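Long-range contact in putative polysaccharide biosynthesis protein with aminopeptidase-like domain (Clostridium acetobutylicum, PDB 3K9T), which binds one zinc ion per subunit and probably acts in the biosynthesis of modified polysaccharides, without expected peptidase activity despite its aminopeptidase-like fold: residues Asn356-Leu370 and Met392-Leu406. Numbering follows the deposited sequence.
Sequences NRTYLNLNPKCEPQL and MFWVLNMSDGKNSLL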
# COMPACT_ATOMS: atom_id res chain seq x y z
N ASN A 356 -17.35 18.60 -9.58
CA ASN A 356 -17.08 17.64 -8.51
C ASN A 356 -17.96 17.90 -7.30
O ASN A 356 -17.47 18.27 -6.24
CB ASN A 356 -15.59 17.67 -8.07
CG ASN A 356 -15.24 16.53 -7.11
OD1 ASN A 356 -15.87 15.48 -7.14
ND2 ASN A 356 -14.22 16.72 -6.26
N ARG A 357 -19.25 17.63 -7.43
CA ARG A 357 -20.18 17.90 -6.33
C ARG A 357 -20.27 16.76 -5.30
O ARG A 357 -19.68 15.70 -5.48
CB ARG A 357 -21.52 18.28 -6.91
CG ARG A 357 -21.44 19.61 -7.61
CD ARG A 357 -22.68 19.94 -8.42
NE ARG A 357 -22.29 20.97 -9.36
CZ ARG A 357 -22.10 22.25 -9.03
NH1 ARG A 357 -22.29 22.69 -7.79
NH2 ARG A 357 -21.71 23.10 -9.97
N THR A 358 -20.94 17.04 -4.17
CA THR A 358 -21.26 16.01 -3.19
C THR A 358 -22.76 16.00 -3.01
O THR A 358 -23.37 17.04 -2.93
CB THR A 358 -20.56 16.19 -1.87
OG1 THR A 358 -19.15 16.06 -2.09
CG2 THR A 358 -20.99 15.12 -0.89
N TYR A 359 -23.34 14.80 -3.02
CA TYR A 359 -24.78 14.63 -2.95
C TYR A 359 -25.20 13.70 -1.82
O TYR A 359 -24.41 12.92 -1.29
CB TYR A 359 -25.33 14.03 -4.24
CG TYR A 359 -25.21 14.85 -5.51
CD1 TYR A 359 -26.21 15.75 -5.90
CD2 TYR A 359 -24.14 14.66 -6.39
CE1 TYR A 359 -26.12 16.46 -7.10
CE2 TYR A 359 -24.05 15.37 -7.60
CZ TYR A 359 -25.04 16.27 -7.94
OH TYR A 359 -24.93 16.96 -9.12
N LEU A 360 -26.47 13.79 -1.47
CA LEU A 360 -27.08 12.90 -0.51
C LEU A 360 -28.20 12.16 -1.23
O LEU A 360 -29.06 12.76 -1.86
CB LEU A 360 -27.66 13.70 0.64
CG LEU A 360 -28.20 12.89 1.80
CD1 LEU A 360 -27.04 12.22 2.51
CD2 LEU A 360 -28.95 13.82 2.71
N ASN A 361 -28.14 10.83 -1.18
CA ASN A 361 -29.21 9.97 -1.68
C ASN A 361 -30.46 10.21 -0.83
O ASN A 361 -30.44 9.98 0.39
CB ASN A 361 -28.73 8.51 -1.57
CG ASN A 361 -29.69 7.50 -2.16
OD1 ASN A 361 -30.86 7.77 -2.37
ND2 ASN A 361 -29.20 6.28 -2.38
N LEU A 362 -31.55 10.68 -1.46
CA LEU A 362 -32.81 10.93 -0.74
C LEU A 362 -33.65 9.69 -0.49
O LEU A 362 -34.68 9.79 0.19
CB LEU A 362 -33.64 12.03 -1.40
CG LEU A 362 -32.95 13.40 -1.38
CD1 LEU A 362 -33.84 14.37 -2.03
CD2 LEU A 362 -32.64 13.89 0.02
N ASN A 363 -33.21 8.55 -1.02
CA ASN A 363 -33.84 7.24 -0.79
C ASN A 363 -32.75 6.25 -0.37
O ASN A 363 -32.48 5.27 -1.06
CB ASN A 363 -34.55 6.75 -2.05
CG ASN A 363 -35.42 5.52 -1.80
OD1 ASN A 363 -36.57 5.64 -1.41
ND2 ASN A 363 -34.87 4.33 -2.03
N PRO A 364 -32.11 6.48 0.76
CA PRO A 364 -30.97 5.63 1.12
C PRO A 364 -31.34 4.22 1.58
O PRO A 364 -30.49 3.34 1.53
CB PRO A 364 -30.32 6.40 2.26
CG PRO A 364 -31.49 7.12 2.94
CD PRO A 364 -32.45 7.46 1.81
N LYS A 365 -32.57 4.02 2.05
CA LYS A 365 -33.02 2.71 2.52
C LYS A 365 -33.41 1.80 1.35
O LYS A 365 -34.52 1.84 0.84
CB LYS A 365 -34.16 2.83 3.53
CG LYS A 365 -33.73 3.47 4.83
CD LYS A 365 -34.82 3.34 5.88
CE LYS A 365 -34.67 4.38 7.01
NZ LYS A 365 -35.91 4.43 7.87
N CYS A 366 -32.46 0.95 0.97
CA CYS A 366 -32.55 0.10 -0.20
C CYS A 366 -32.60 0.93 -1.46
O CYS A 366 -32.75 2.17 -1.45
CB CYS A 366 -33.72 -0.84 -0.12
SG CYS A 366 -33.68 -1.82 1.34
N GLU A 367 -32.45 0.25 -2.57
CA GLU A 367 -32.45 0.98 -3.83
C GLU A 367 -33.86 1.43 -4.14
O GLU A 367 -34.84 0.88 -3.61
CB GLU A 367 -31.71 0.23 -4.97
CG GLU A 367 -32.14 -1.14 -5.34
CD GLU A 367 -31.12 -1.89 -6.21
OE1 GLU A 367 -29.89 -1.66 -6.15
OE2 GLU A 367 -31.57 -2.76 -6.96
N PRO A 368 -33.99 2.51 -4.90
CA PRO A 368 -35.31 2.95 -5.29
C PRO A 368 -35.83 2.02 -6.35
O PRO A 368 -35.04 1.37 -7.03
CB PRO A 368 -35.06 4.34 -5.89
CG PRO A 368 -33.66 4.34 -6.29
CD PRO A 368 -32.93 3.42 -5.37
N GLN A 369 -37.15 1.95 -6.49
CA GLN A 369 -37.73 1.14 -7.54
C GLN A 369 -37.60 1.96 -8.83
O GLN A 369 -38.54 2.64 -9.21
CB GLN A 369 -39.17 0.81 -7.18
CG GLN A 369 -39.88 -0.13 -8.13
CD GLN A 369 -41.13 -0.74 -7.54
OE1 GLN A 369 -41.71 -0.22 -6.58
NE2 GLN A 369 -41.54 -1.88 -8.11
N LEU A 370 -36.41 1.94 -9.45
CA LEU A 370 -36.16 2.78 -10.64
C LEU A 370 -37.27 2.37 -11.63
O LEU A 370 -37.43 1.20 -11.92
CB LEU A 370 -34.71 2.62 -11.22
CG LEU A 370 -33.42 3.24 -10.59
CD1 LEU A 370 -32.12 3.00 -11.42
CD2 LEU A 370 -33.52 4.72 -10.38
N MSE A 392 -25.24 4.72 -12.12
CA MSE A 392 -26.28 5.26 -11.23
C MSE A 392 -26.26 4.57 -9.89
O MSE A 392 -26.35 5.24 -8.86
CB MSE A 392 -27.67 5.16 -11.86
CG MSE A 392 -27.83 6.13 -12.99
SE MSE A 392 -29.64 6.36 -13.57
CE MSE A 392 -30.54 4.70 -13.06
N PHE A 393 -26.13 3.23 -9.92
CA PHE A 393 -26.11 2.43 -8.70
C PHE A 393 -24.95 2.79 -7.77
O PHE A 393 -25.10 2.76 -6.55
CB PHE A 393 -26.07 0.93 -9.00
CG PHE A 393 -27.36 0.38 -9.55
CD1 PHE A 393 -28.56 0.57 -8.88
CD2 PHE A 393 -27.36 -0.39 -10.72
CE1 PHE A 393 -29.74 0.03 -9.38
CE2 PHE A 393 -28.53 -0.92 -11.23
CZ PHE A 393 -29.73 -0.71 -10.55
N TRP A 394 -23.79 3.11 -8.35
CA TRP A 394 -22.66 3.63 -7.57
C TRP A 394 -22.96 4.96 -6.91
O TRP A 394 -22.65 5.14 -5.72
CB TRP A 394 -21.43 3.83 -8.43
CG TRP A 394 -20.55 2.63 -8.54
CD1 TRP A 394 -20.27 1.94 -9.66
CD2 TRP A 394 -19.87 1.99 -7.48
NE1 TRP A 394 -19.43 0.90 -9.37
CE2 TRP A 394 -19.16 0.91 -8.04
CE3 TRP A 394 -19.80 2.21 -6.10
CZ2 TRP A 394 -18.35 0.06 -7.28
CZ3 TRP A 394 -19.01 1.36 -5.33
CH2 TRP A 394 -18.30 0.29 -5.91
N VAL A 395 -23.54 5.89 -7.67
CA VAL A 395 -23.88 7.21 -7.14
C VAL A 395 -24.88 7.09 -5.99
O VAL A 395 -24.73 7.73 -4.95
CB VAL A 395 -24.42 8.14 -8.21
CG1 VAL A 395 -24.99 9.38 -7.56
CG2 VAL A 395 -23.31 8.53 -9.17
N LEU A 396 -25.89 6.25 -6.16
CA LEU A 396 -26.88 6.06 -5.10
C LEU A 396 -26.24 5.42 -3.89
O LEU A 396 -26.51 5.81 -2.75
CB LEU A 396 -28.05 5.20 -5.58
CG LEU A 396 -28.96 5.88 -6.61
CD1 LEU A 396 -29.78 4.88 -7.38
CD2 LEU A 396 -29.87 6.87 -5.88
N ASN A 397 -25.36 4.47 -4.15
CA ASN A 397 -24.83 3.67 -3.09
C ASN A 397 -23.84 4.43 -2.23
O ASN A 397 -23.85 4.30 -1.01
CB ASN A 397 -24.23 2.38 -3.65
CG ASN A 397 -23.54 1.58 -2.60
OD1 ASN A 397 -22.38 1.83 -2.33
ND2 ASN A 397 -24.26 0.64 -1.96
N MSE A 398 -23.02 5.25 -2.87
CA MSE A 398 -22.01 6.00 -2.15
C MSE A 398 -22.39 7.43 -1.75
O MSE A 398 -21.61 8.07 -1.08
CB MSE A 398 -20.72 6.03 -2.95
CG MSE A 398 -20.01 4.67 -2.98
SE MSE A 398 -18.43 4.75 -4.08
CE MSE A 398 -17.28 5.75 -2.83
N SER A 399 -23.55 7.94 -2.15
CA SER A 399 -23.91 9.30 -1.77
C SER A 399 -24.50 9.37 -0.36
O SER A 399 -25.72 9.55 -0.16
CB SER A 399 -24.83 9.93 -2.81
OG SER A 399 -24.11 10.17 -4.00
N ASP A 400 -23.63 9.22 0.63
CA ASP A 400 -24.06 9.33 2.04
C ASP A 400 -23.84 10.72 2.61
O ASP A 400 -24.04 10.94 3.79
CB ASP A 400 -23.34 8.30 2.91
CG ASP A 400 -21.82 8.33 2.77
OD1 ASP A 400 -21.28 9.21 2.04
OD2 ASP A 400 -21.19 7.45 3.39
N GLY A 401 -23.40 11.65 1.76
CA GLY A 401 -23.07 12.99 2.17
C GLY A 401 -21.58 13.20 2.32
O GLY A 401 -21.13 14.33 2.39
N LYS A 402 -20.81 12.13 2.36
CA LYS A 402 -19.38 12.23 2.55
C LYS A 402 -18.58 12.01 1.27
O LYS A 402 -17.44 12.41 1.19
CB LYS A 402 -18.95 11.26 3.65
CG LYS A 402 -19.43 11.72 5.05
CD LYS A 402 -19.15 10.68 6.16
CE LYS A 402 -20.44 10.03 6.69
NZ LYS A 402 -20.22 8.65 7.20
N ASN A 403 -19.16 11.37 0.26
CA ASN A 403 -18.44 11.08 -0.97
C ASN A 403 -18.73 12.03 -2.13
O ASN A 403 -19.88 12.24 -2.49
CB ASN A 403 -18.74 9.67 -1.43
CG ASN A 403 -18.28 8.64 -0.44
OD1 ASN A 403 -17.09 8.40 -0.22
ND2 ASN A 403 -19.24 8.00 0.16
N SER A 404 -17.67 12.56 -2.73
CA SER A 404 -17.73 13.44 -3.90
C SER A 404 -17.88 12.56 -5.12
O SER A 404 -17.66 11.36 -5.06
CB SER A 404 -16.42 14.26 -4.02
OG SER A 404 -15.27 13.44 -4.33
N LEU A 405 -18.25 13.14 -6.24
CA LEU A 405 -18.34 12.39 -7.48
C LEU A 405 -16.96 11.81 -7.89
O LEU A 405 -16.89 10.73 -8.50
CB LEU A 405 -18.90 13.27 -8.61
CG LEU A 405 -20.32 13.80 -8.50
CD1 LEU A 405 -20.71 14.42 -9.82
CD2 LEU A 405 -21.28 12.67 -8.15
N LEU A 406 -15.89 12.53 -7.56
CA LEU A 406 -14.52 12.11 -7.85
C LEU A 406 -14.23 10.86 -7.01
O LEU A 406 -13.59 9.90 -7.48
CB LEU A 406 -13.52 13.24 -7.56
CG LEU A 406 -12.07 13.06 -8.02
CD1 LEU A 406 -11.99 12.85 -9.50
CD2 LEU A 406 -11.15 14.23 -7.54
O HOH W 1 -13.14 15.01 -3.83
O HOH W 2 -22.00 11.87 -0.79
O HOH W 3 -22.18 12.35 -4.02
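Asn-361 ties strand 358-361 to the end of helix 389-398 by two bonds. Its backbone N donates almost straight to Ser-399 O (2.9 Å, 175°). With CG anti to the backbone N, the amide crosses the Leu-396 side chain at a slant, and ND2 reaches Leu-396 O at 2.8 Å from above the carbonyl plane rather than along a lone pair. OD1 accepts from Asn-363 N in an Asx turn, so both ends of the amide are held and its flip is fixed. Leu-396 CD1 also meets the CG-CD side of the Pro-368 ring, 4.0 Å from Pro-368 CD.

At the other end, Asn-356 crosses Leu-406 at about a right angle; its OD1 takes Leu-406 N at 3.0 Å, the donor tilted 27° from the carbonyl plane, and its ND2 donates to Glu-271 OE2, while Arg-357 O receives Leu-405 N. Ser-404, N-cap of helix 405-412, turns OG to Asp-407 N. Leu-405 CD2 meets the Tyr-359 ring at its edge, 3.9 Å from Tyr-359 CD2. Between these ends water joins the two segments: one molecule links Tyr-359 N, Ser-399 OG and Asn-403 O, another Tyr-359 O, Gly-401 N and Asn-403 O.

Glu-367 OE1 lies 3.6 Å from Phe-393 CE1, carboxylate and ring planes 14° apart; OE2 forms a salt bridge with Arg-300 of the second subunit. Within the permutated winged helix-turn-helix domain, strand 358-361 pairs antiparallel with strand 432-434, and helix 416-428 packs against Tyr-359 and Leu-396 through Ala-423 and Leu-426.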